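Local coordinates for sensor protein (Geobacter sulfurreducens PCA, PDB 2R78) that is the PAS domain of a sensor histidine kinase, which as a whole probably uses ATP to phosphorylate a histidine in two-component signalling, at residues I44-D49 against G57-G62; R74-E79 against G107-I112; V87-R90 against Q94-V97; S65-A70 against E79-E84. All blocks are in the same frame, centred on the assembly; numbering follows the deposited sequence.

Contact 1 (I44-D49 against G57-G62); sequences IGYTRD and GVLSRG. With ACT (acetate ion), chain G.
This is a small apolar contact between two loop regions of the PAS fold, one leading into helix 48-51 and one following it. L59 carries the second side. Its CD2 lies 3.9 Å from Y46 OH and 4.2 Å from Y46 CZ, reaching the hydroxyl end of the ring at an oblique angle. The other methyl, L59 CD1, is 4.3 Å from I44 CD1. I44 also backs the tyrosine: its CD1 sits over one ring face, offset toward the rim. The Y46 hydroxyl has its polar partner in R90 N, and F51 of the short helix touches I44, Y46 and L59 alike. In a PAS fold such short helices and loops pack against one side of the antiparallel sheet. Here the 57-62 loop also binds an acetate, probably from the crystallisation liquor. G57 N gives a nearly straight bond of 3.0 Å to acetate O. The other oxygen, OXT, takes S60 N at 3.0 Å and S60 OG at 2.7 Å. The S60 hydroxyl stands between the backbone N and the carbonyl carbon (chi1 72°), which lets side chain and amide of one residue hold the same oxygen. Y33 OH also binds the acetate.

Contact 2 (R74-E79 against G107-I112); sequences RIVGGE and GKILGI
I109 meets I75 and V76 in a purely apolar contact, with no hydrogen bond between the two segments. The main pairing is I75 with I109. I75 CG2 is the touching branch, 3.8 Å from I109 CD1 and equally close to I109 CG1. It also lies 4.0 Å from I109 CG2, so one methyl of the helix rests against three carbons of the strand residue. The two isoleucine side chains cross at a slant. In I75 the CG2 methyl is anti to the backbone N while CG1 takes the place beside that N (chi1 -63°), which leaves CG2 to face the strand. V76 adds a lighter touch at the exposed border. Its CG2 is 4.2 Å from I109 CD1, and the two side chains meet at about a right angle. This is helix-on-sheet packing within the PAS fold: the last turn of helix 67-76 lies against the start of strand 109-115. Cut back to an alanine, I109 would lose the branches that meet I75 CG2 and V76 CG2, and a gap is likely to open between helix and sheet. A101, on the neighbouring strand 94-103, touches both isoleucines, and M27 packs on I109 from strand 23-27. Among the backbone bonds, G78 N to I75 O and E79 N to R74 O close the helix in a Schellman motif. G78 has the positive phi of that motif (99°).

Contact 3 (V87-R90 against Q94-V97); sequences VWTR and QLTV
The extended side chain of Q94 starts with CG anti to the backbone N (chi1 -171°) and runs beside W88, whose indole is turned beside its own backbone N (chi1 -71°). The two side chains lie next to each other and point the same way. Q94 CG sits over one face of the indole, 4.1 Å from the centroid of the five-membered ring, in a CH-pi contact. The amide plane is tilted 41° from the ring plane, and Q94 OE1 comes within 3.4 Å of W88 NE1. These two residues form an antiparallel non-hydrogen-bonded pair.

V87 and L95 are the hydrogen-bonded pair next to it, with side chains on the other face of the sheet. V87 N donates to L95 O at 2.7 Å and nearly straight. L95 N returns a bond to V87 O at 3.0 Å. V87 O also receives a CA-H contact from Q94 CA at 3.2 Å. On the V87 side of the sheet, L95 CD2 lies 4.0 Å from V87 CG1. The same methyl reaches T89 CG2 at 4.3 Å, so it touches both V87 and T89.

The contact closes the hairpin of strands 81-88 and 94-103 at its turn end. T89 OG1 bonds D93 N across that turn. Beyond the hairpin, L59 of the loop before helix 67-76 pairs with W88 through the backbone and packs on V87, while R61 makes a cation-pi contact with the indole. R90 forms a salt bridge to E50 of helix 48-51.

Contact 4 (S65-A70 against E79-E84); sequences SGWAAA and EPLREE
W67 NE1 donates to E83 OE1 at 2.9 Å, the one hydrogen bond between these segments. The N-H points at the oxygen with an angle of 153°. The oxygen lies close to the indole plane, so the carboxylate is met at the ring edge. The donor meets E83 OE1 from above the carboxylate plane, and ring and carboxylate planes stand 74° apart. The indole is swung out from the first turn of its helix with CG anti to the backbone N (chi1 178°), which carries NE1 across to the strand. Further along the ring, W67 CZ2 lies 4.1 Å from L81 CD1, an apolar touch that adds to the polar one. A phenylalanine in place of W67 would probably leave E83 OE1 without its indole donor and weaken the packing on L81. Just before the helix is an ST turn, in which W67 N donates to S65 OG at 3.1 Å. G66 is the N-cap, and A70 N bonds back to G66 O. The indole also meets W56 and makes a cation-pi contact with R85, and an acetate lies about 4 Å from its side chain. L81 is packed further by I75 of the same helix and by L99 on strand 94-103. The contact therefore joins helix 67-76 to edge strand 81-88, a helix lying against the antiparallel sheet as in the PAS fold.

Overall arrangement
Along the chain, contact 1 closes first, joining the approach to helix 48-51 with the loop after it. Helix 67-76 follows and enters two contacts. Contact 4 ties its start to strand 81-88, and contact 2 ties its end to strand 109-115. These two cross along the chain, share E79 and touch. Contact 3 closes the hairpin of strands 81-88 and 94-103 and lies wholly within the longer loop of contact 2. Contacts 1 and 3 touch on one side of the chain's centre, and contact 2 lies on the opposite side. G62 O and A68 N join contact 1 to contact 4. Contacts 2 and 4 set helix against sheet, while contact 3 pairs two strands.

Contact 1 (I44-D49 against G57-G62)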
# COMPACT_ATOMS: atom_id res chain seq x y z
N ILE B 44 11.76 10.74 5.16
CA ILE B 44 12.97 11.02 5.93
C ILE B 44 14.11 11.69 5.10
O ILE B 44 15.20 11.94 5.61
CB ILE B 44 13.46 9.74 6.65
CG1 ILE B 44 14.07 8.73 5.67
CG2 ILE B 44 12.31 9.05 7.39
CD1 ILE B 44 14.52 7.48 6.36
N GLY B 45 13.84 12.02 3.85
CA GLY B 45 14.85 12.63 2.97
C GLY B 45 16.13 11.81 2.78
O GLY B 45 17.23 12.38 2.66
N TYR B 46 16.00 10.48 2.76
CA TYR B 46 17.12 9.58 2.45
C TYR B 46 16.98 9.13 1.02
O TYR B 46 15.87 9.07 0.49
CB TYR B 46 17.08 8.32 3.31
CG TYR B 46 17.60 8.44 4.73
CD1 TYR B 46 17.56 9.65 5.41
CD2 TYR B 46 18.10 7.32 5.39
CE1 TYR B 46 18.02 9.75 6.71
CE2 TYR B 46 18.56 7.42 6.69
CZ TYR B 46 18.50 8.65 7.35
OH TYR B 46 18.96 8.78 8.64
N THR B 47 18.10 8.78 0.40
CA THR B 47 18.05 8.09 -0.88
C THR B 47 17.87 6.61 -0.59
O THR B 47 18.16 6.14 0.51
CB THR B 47 19.34 8.27 -1.73
OG1 THR B 47 20.41 7.50 -1.16
CG2 THR B 47 19.72 9.74 -1.86
N ARG B 48 17.40 5.88 -1.60
CA ARG B 48 17.26 4.43 -1.53
C ARG B 48 18.58 3.74 -1.13
O ARG B 48 18.58 2.84 -0.30
CB ARG B 48 16.74 3.87 -2.88
CG ARG B 48 16.37 2.40 -2.87
CD ARG B 48 15.72 1.95 -4.20
NE ARG B 48 15.59 0.50 -4.30
CZ ARG B 48 16.60 -0.34 -4.55
NH1 ARG B 48 17.83 0.11 -4.77
NH2 ARG B 48 16.38 -1.66 -4.59
N ASP B 49 19.70 4.17 -1.70
CA ASP B 49 20.99 3.54 -1.39
C ASP B 49 21.46 3.75 0.04
O ASP B 49 22.07 2.87 0.64
CB ASP B 49 22.07 4.07 -2.36
CG ASP B 49 21.77 3.71 -3.78
OD1 ASP B 49 21.05 2.69 -3.98
OD2 ASP B 49 22.21 4.44 -4.70
N GLY B 57 16.23 -1.28 13.41
CA GLY B 57 16.46 -0.79 14.76
C GLY B 57 17.31 0.49 14.90
O GLY B 57 17.19 1.23 15.85
N VAL B 58 18.12 0.76 13.90
CA VAL B 58 19.00 1.92 13.95
C VAL B 58 18.18 3.23 13.93
O VAL B 58 18.37 4.09 14.78
CB VAL B 58 19.96 1.86 12.75
CG1 VAL B 58 20.75 3.17 12.63
CG2 VAL B 58 20.89 0.63 12.88
N LEU B 59 17.22 3.33 13.01
CA LEU B 59 16.45 4.57 12.90
C LEU B 59 15.65 4.82 14.16
O LEU B 59 15.48 5.96 14.54
CB LEU B 59 15.46 4.56 11.72
CG LEU B 59 16.13 4.80 10.37
CD1 LEU B 59 15.18 4.39 9.26
CD2 LEU B 59 16.50 6.26 10.22
N SER B 60 15.07 3.76 14.74
CA SER B 60 14.21 3.94 15.93
C SER B 60 14.94 3.75 17.28
O SER B 60 14.32 3.64 18.36
CB SER B 60 12.99 3.02 15.84
OG SER B 60 13.29 1.66 16.04
N ARG B 61 16.28 3.74 17.22
CA ARG B 61 17.09 3.59 18.44
C ARG B 61 16.66 2.35 19.27
O ARG B 61 16.39 2.45 20.47
CB ARG B 61 17.06 4.86 19.25
CG ARG B 61 17.72 6.00 18.54
CD ARG B 61 17.81 7.26 19.40
NE ARG B 61 18.51 8.29 18.63
CZ ARG B 61 18.46 9.60 18.88
NH1 ARG B 61 17.80 10.09 19.92
NH2 ARG B 61 19.10 10.43 18.07
N GLY B 62 16.60 1.21 18.59
CA GLY B 62 16.22 -0.07 19.21
C GLY B 62 17.33 -1.07 19.31
O GLY B 62 17.06 -2.23 19.62
C ACT G . 13.69 0.76 12.61
O ACT G . 14.40 0.33 11.66
OXT ACT G . 14.32 1.08 13.66
CH3 ACT G . 12.18 0.85 12.48

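Contact 2 (R74-E79 against G107-I112)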
# COMPACT_ATOMS: atom_id res chain seq x y z
N ARG B 74 10.19 -12.01 16.89
CA ARG B 74 8.76 -12.24 16.97
C ARG B 74 8.16 -12.33 15.57
O ARG B 74 7.29 -13.18 15.30
CB ARG B 74 8.08 -11.15 17.80
CG ARG B 74 8.43 -11.21 19.29
CD ARG B 74 7.60 -10.27 20.14
NE ARG B 74 8.05 -8.89 19.98
CZ ARG B 74 8.95 -8.26 20.75
NH1 ARG B 74 9.25 -7.01 20.46
NH2 ARG B 74 9.52 -8.83 21.80
N ILE B 75 8.63 -11.47 14.67
CA ILE B 75 8.11 -11.45 13.31
C ILE B 75 8.45 -12.74 12.59
O ILE B 75 7.56 -13.35 11.98
CB ILE B 75 8.65 -10.26 12.48
CG1 ILE B 75 8.20 -8.93 13.09
CG2 ILE B 75 8.21 -10.38 10.99
CD1 ILE B 75 9.06 -7.75 12.63
N VAL B 76 9.72 -13.12 12.65
CA VAL B 76 10.26 -14.32 12.03
C VAL B 76 9.53 -15.54 12.58
O VAL B 76 9.29 -16.51 11.85
CB VAL B 76 11.79 -14.39 12.25
CG1 VAL B 76 12.37 -15.77 11.97
CG2 VAL B 76 12.46 -13.33 11.39
N GLY B 77 9.13 -15.45 13.85
CA GLY B 77 8.34 -16.47 14.51
C GLY B 77 6.86 -16.58 14.18
O GLY B 77 6.17 -17.46 14.73
N GLY B 78 6.35 -15.68 13.33
CA GLY B 78 4.99 -15.72 12.84
C GLY B 78 4.02 -14.80 13.54
O GLY B 78 2.80 -14.97 13.43
N GLU B 79 4.54 -13.82 14.28
CA GLU B 79 3.69 -12.88 14.97
C GLU B 79 3.85 -11.54 14.25
O GLU B 79 4.90 -10.95 14.34
CB GLU B 79 4.12 -12.75 16.43
CG GLU B 79 3.23 -11.88 17.29
CD GLU B 79 3.92 -11.45 18.60
OE1 GLU B 79 4.52 -12.34 19.28
OE2 GLU B 79 3.87 -10.23 18.94
N GLY B 107 10.54 -15.96 3.34
CA GLY B 107 11.35 -15.65 4.49
C GLY B 107 11.66 -14.17 4.70
O GLY B 107 12.05 -13.79 5.82
N LYS B 108 11.46 -13.35 3.67
CA LYS B 108 11.58 -11.92 3.81
C LYS B 108 10.39 -11.33 4.56
O LYS B 108 9.38 -12.00 4.82
CB LYS B 108 11.78 -11.27 2.45
CG LYS B 108 13.09 -11.73 1.78
CD LYS B 108 13.19 -11.35 0.34
CE LYS B 108 14.18 -12.21 -0.43
NZ LYS B 108 14.08 -13.69 -0.15
N ILE B 109 10.54 -10.06 4.92
CA ILE B 109 9.57 -9.34 5.72
C ILE B 109 9.12 -8.07 4.98
O ILE B 109 9.95 -7.31 4.53
CB ILE B 109 10.14 -8.99 7.11
CG1 ILE B 109 10.43 -10.25 7.92
CG2 ILE B 109 9.15 -8.11 7.87
CD1 ILE B 109 11.45 -10.00 9.07
N LEU B 110 7.80 -7.90 4.87
CA LEU B 110 7.17 -6.70 4.32
C LEU B 110 6.82 -5.77 5.47
O LEU B 110 6.07 -6.14 6.36
CB LEU B 110 5.84 -7.07 3.63
CG LEU B 110 4.92 -5.94 3.12
CD1 LEU B 110 5.54 -5.36 1.89
CD2 LEU B 110 3.50 -6.43 2.78
N GLY B 111 7.30 -4.54 5.42
CA GLY B 111 6.89 -3.55 6.39
C GLY B 111 6.12 -2.41 5.75
O GLY B 111 6.38 -2.02 4.60
N ILE B 112 5.19 -1.85 6.51
CA ILE B 112 4.47 -0.65 6.11
C ILE B 112 4.64 0.37 7.25
O ILE B 112 4.56 0.00 8.42
CB ILE B 112 2.97 -0.96 5.91
CG1 ILE B 112 2.74 -2.03 4.83
CG2 ILE B 112 2.24 0.28 5.46
CD1 ILE B 112 1.29 -2.62 4.82

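Contact 3 (V87-R90 against Q94-V97)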
# COMPACT_ATOMS: atom_id res chain seq x y z
N VAL B 87 11.27 7.66 15.00
CA VAL B 87 12.45 7.57 14.13
C VAL B 87 13.23 8.87 14.27
O VAL B 87 12.63 9.94 14.31
CB VAL B 87 12.00 7.30 12.66
CG1 VAL B 87 13.09 7.61 11.63
CG2 VAL B 87 11.52 5.84 12.54
N TRP B 88 14.56 8.73 14.38
CA TRP B 88 15.49 9.85 14.46
C TRP B 88 16.43 9.69 13.28
O TRP B 88 17.22 8.74 13.21
CB TRP B 88 16.31 9.82 15.73
CG TRP B 88 15.60 10.12 16.99
CD1 TRP B 88 15.50 11.34 17.61
CD2 TRP B 88 14.91 9.19 17.82
NE1 TRP B 88 14.81 11.21 18.79
CE2 TRP B 88 14.44 9.90 18.93
CE3 TRP B 88 14.67 7.83 17.74
CZ2 TRP B 88 13.73 9.27 19.95
CZ3 TRP B 88 13.97 7.21 18.75
CH2 TRP B 88 13.50 7.92 19.83
N THR B 89 16.33 10.63 12.34
CA THR B 89 17.15 10.58 11.15
C THR B 89 18.54 11.23 11.34
O THR B 89 18.82 11.92 12.33
CB THR B 89 16.49 11.28 10.00
OG1 THR B 89 16.53 12.68 10.20
CG2 THR B 89 15.04 10.81 9.85
N ARG B 90 19.42 10.98 10.38
CA ARG B 90 20.82 11.37 10.55
C ARG B 90 20.99 12.90 10.49
O ARG B 90 22.02 13.45 10.93
CB ARG B 90 21.69 10.68 9.49
CG ARG B 90 21.36 11.14 8.12
CD ARG B 90 22.23 10.54 7.07
NE ARG B 90 21.94 11.24 5.83
CZ ARG B 90 21.50 10.67 4.72
NH1 ARG B 90 21.23 11.42 3.65
NH2 ARG B 90 21.33 9.35 4.66
N GLN B 94 12.88 14.07 13.64
CA GLN B 94 12.20 13.08 14.47
C GLN B 94 10.76 12.94 13.96
O GLN B 94 10.09 13.94 13.71
CB GLN B 94 12.20 13.55 15.92
CG GLN B 94 11.72 12.57 16.95
CD GLN B 94 11.83 13.11 18.39
OE1 GLN B 94 12.74 13.88 18.73
NE2 GLN B 94 10.92 12.68 19.24
N LEU B 95 10.30 11.71 13.74
CA LEU B 95 8.91 11.49 13.41
C LEU B 95 8.44 10.23 14.07
O LEU B 95 9.23 9.33 14.33
CB LEU B 95 8.67 11.40 11.92
CG LEU B 95 9.46 10.43 11.05
CD1 LEU B 95 8.82 10.31 9.65
CD2 LEU B 95 10.90 10.88 10.94
N THR B 96 7.13 10.14 14.28
CA THR B 96 6.52 8.95 14.87
C THR B 96 5.65 8.30 13.81
O THR B 96 4.85 8.96 13.13
CB THR B 96 5.73 9.25 16.14
OG1 THR B 96 6.64 9.79 17.10
CG2 THR B 96 5.12 8.00 16.71
N VAL B 97 5.88 7.02 13.63
CA VAL B 97 5.15 6.23 12.67
C VAL B 97 4.55 5.00 13.28
O VAL B 97 5.00 4.52 14.33
CB VAL B 97 6.02 5.82 11.48
CG1 VAL B 97 6.56 7.08 10.77
CG2 VAL B 97 7.16 4.90 11.91

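Contact 4 (S65-A70 against E79-E84)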
# COMPACT_ATOMS: atom_id res chain seq x y z
N SER B 65 18.65 -1.33 23.41
CA SER B 65 17.58 -1.85 24.28
C SER B 65 17.27 -3.32 24.05
O SER B 65 16.66 -3.96 24.91
CB SER B 65 16.30 -1.08 24.05
OG SER B 65 15.86 -1.26 22.74
N GLY B 66 17.66 -3.85 22.90
CA GLY B 66 17.26 -5.19 22.49
C GLY B 66 15.96 -5.26 21.72
O GLY B 66 15.53 -6.33 21.32
N TRP B 67 15.31 -4.12 21.54
CA TRP B 67 14.02 -4.08 20.84
C TRP B 67 14.19 -4.62 19.40
O TRP B 67 13.35 -5.36 18.91
CB TRP B 67 13.48 -2.65 20.79
CG TRP B 67 12.17 -2.59 20.04
CD1 TRP B 67 10.92 -2.79 20.55
CD2 TRP B 67 12.00 -2.35 18.64
NE1 TRP B 67 9.98 -2.68 19.56
CE2 TRP B 67 10.60 -2.40 18.38
CE3 TRP B 67 12.87 -2.07 17.57
CZ2 TRP B 67 10.07 -2.22 17.10
CZ3 TRP B 67 12.33 -1.87 16.32
CH2 TRP B 67 10.94 -1.94 16.10
N ALA B 68 15.26 -4.22 18.71
CA ALA B 68 15.41 -4.64 17.31
C ALA B 68 15.47 -6.17 17.20
O ALA B 68 14.72 -6.81 16.44
CB ALA B 68 16.61 -3.96 16.71
N ALA B 69 16.31 -6.78 18.02
CA ALA B 69 16.51 -8.23 17.90
C ALA B 69 15.25 -8.97 18.39
O ALA B 69 14.81 -9.95 17.75
CB ALA B 69 17.75 -8.64 18.70
N ALA B 70 14.65 -8.51 19.49
CA ALA B 70 13.46 -9.17 20.02
C ALA B 70 12.23 -9.07 19.08
O ALA B 70 11.53 -10.07 18.84
CB ALA B 70 13.12 -8.65 21.44
N GLU B 79 4.54 -13.82 14.28
CA GLU B 79 3.69 -12.88 14.97
C GLU B 79 3.85 -11.54 14.25
O GLU B 79 4.90 -10.95 14.34
CB GLU B 79 4.12 -12.75 16.43
CG GLU B 79 3.23 -11.88 17.29
CD GLU B 79 3.92 -11.45 18.60
OE1 GLU B 79 4.52 -12.34 19.28
OE2 GLU B 79 3.87 -10.23 18.94
N PRO B 80 2.82 -11.09 13.52
CA PRO B 80 2.94 -9.79 12.83
C PRO B 80 3.17 -8.67 13.83
O PRO B 80 2.63 -8.70 14.93
CB PRO B 80 1.58 -9.59 12.14
CG PRO B 80 0.82 -10.84 12.36
CD PRO B 80 1.51 -11.74 13.30
N LEU B 81 4.01 -7.71 13.45
CA LEU B 81 4.27 -6.55 14.25
C LEU B 81 3.24 -5.50 13.90
O LEU B 81 2.91 -5.31 12.72
CB LEU B 81 5.68 -6.05 13.96
CG LEU B 81 6.13 -4.77 14.66
CD1 LEU B 81 7.63 -4.80 15.00
CD2 LEU B 81 5.76 -3.55 13.89
N ARG B 82 2.72 -4.84 14.93
CA ARG B 82 1.93 -3.64 14.76
C ARG B 82 2.17 -2.79 15.98
O ARG B 82 1.63 -3.06 17.07
CB ARG B 82 0.45 -3.96 14.65
CG ARG B 82 -0.43 -2.74 14.64
CD ARG B 82 -0.32 -1.95 13.36
NE ARG B 82 -0.70 -2.78 12.21
CZ ARG B 82 -1.91 -2.85 11.65
NH1 ARG B 82 -2.96 -2.16 12.12
NH2 ARG B 82 -2.08 -3.65 10.61
N GLU B 83 3.03 -1.80 15.81
CA GLU B 83 3.32 -0.88 16.88
C GLU B 83 3.95 0.40 16.36
O GLU B 83 4.42 0.46 15.20
CB GLU B 83 4.22 -1.57 17.90
CG GLU B 83 5.60 -1.86 17.47
CD GLU B 83 6.32 -2.82 18.45
OE1 GLU B 83 7.09 -2.33 19.32
OE2 GLU B 83 6.07 -4.06 18.38
N GLU B 84 3.91 1.42 17.20
CA GLU B 84 4.44 2.71 16.84
C GLU B 84 5.90 2.78 17.22
O GLU B 84 6.33 2.25 18.26
CB GLU B 84 3.66 3.80 17.55
CG GLU B 84 2.19 3.86 17.14
CD GLU B 84 1.44 5.00 17.75
OE1 GLU B 84 2.07 5.74 18.56
OE2 GLU B 84 0.22 5.12 17.47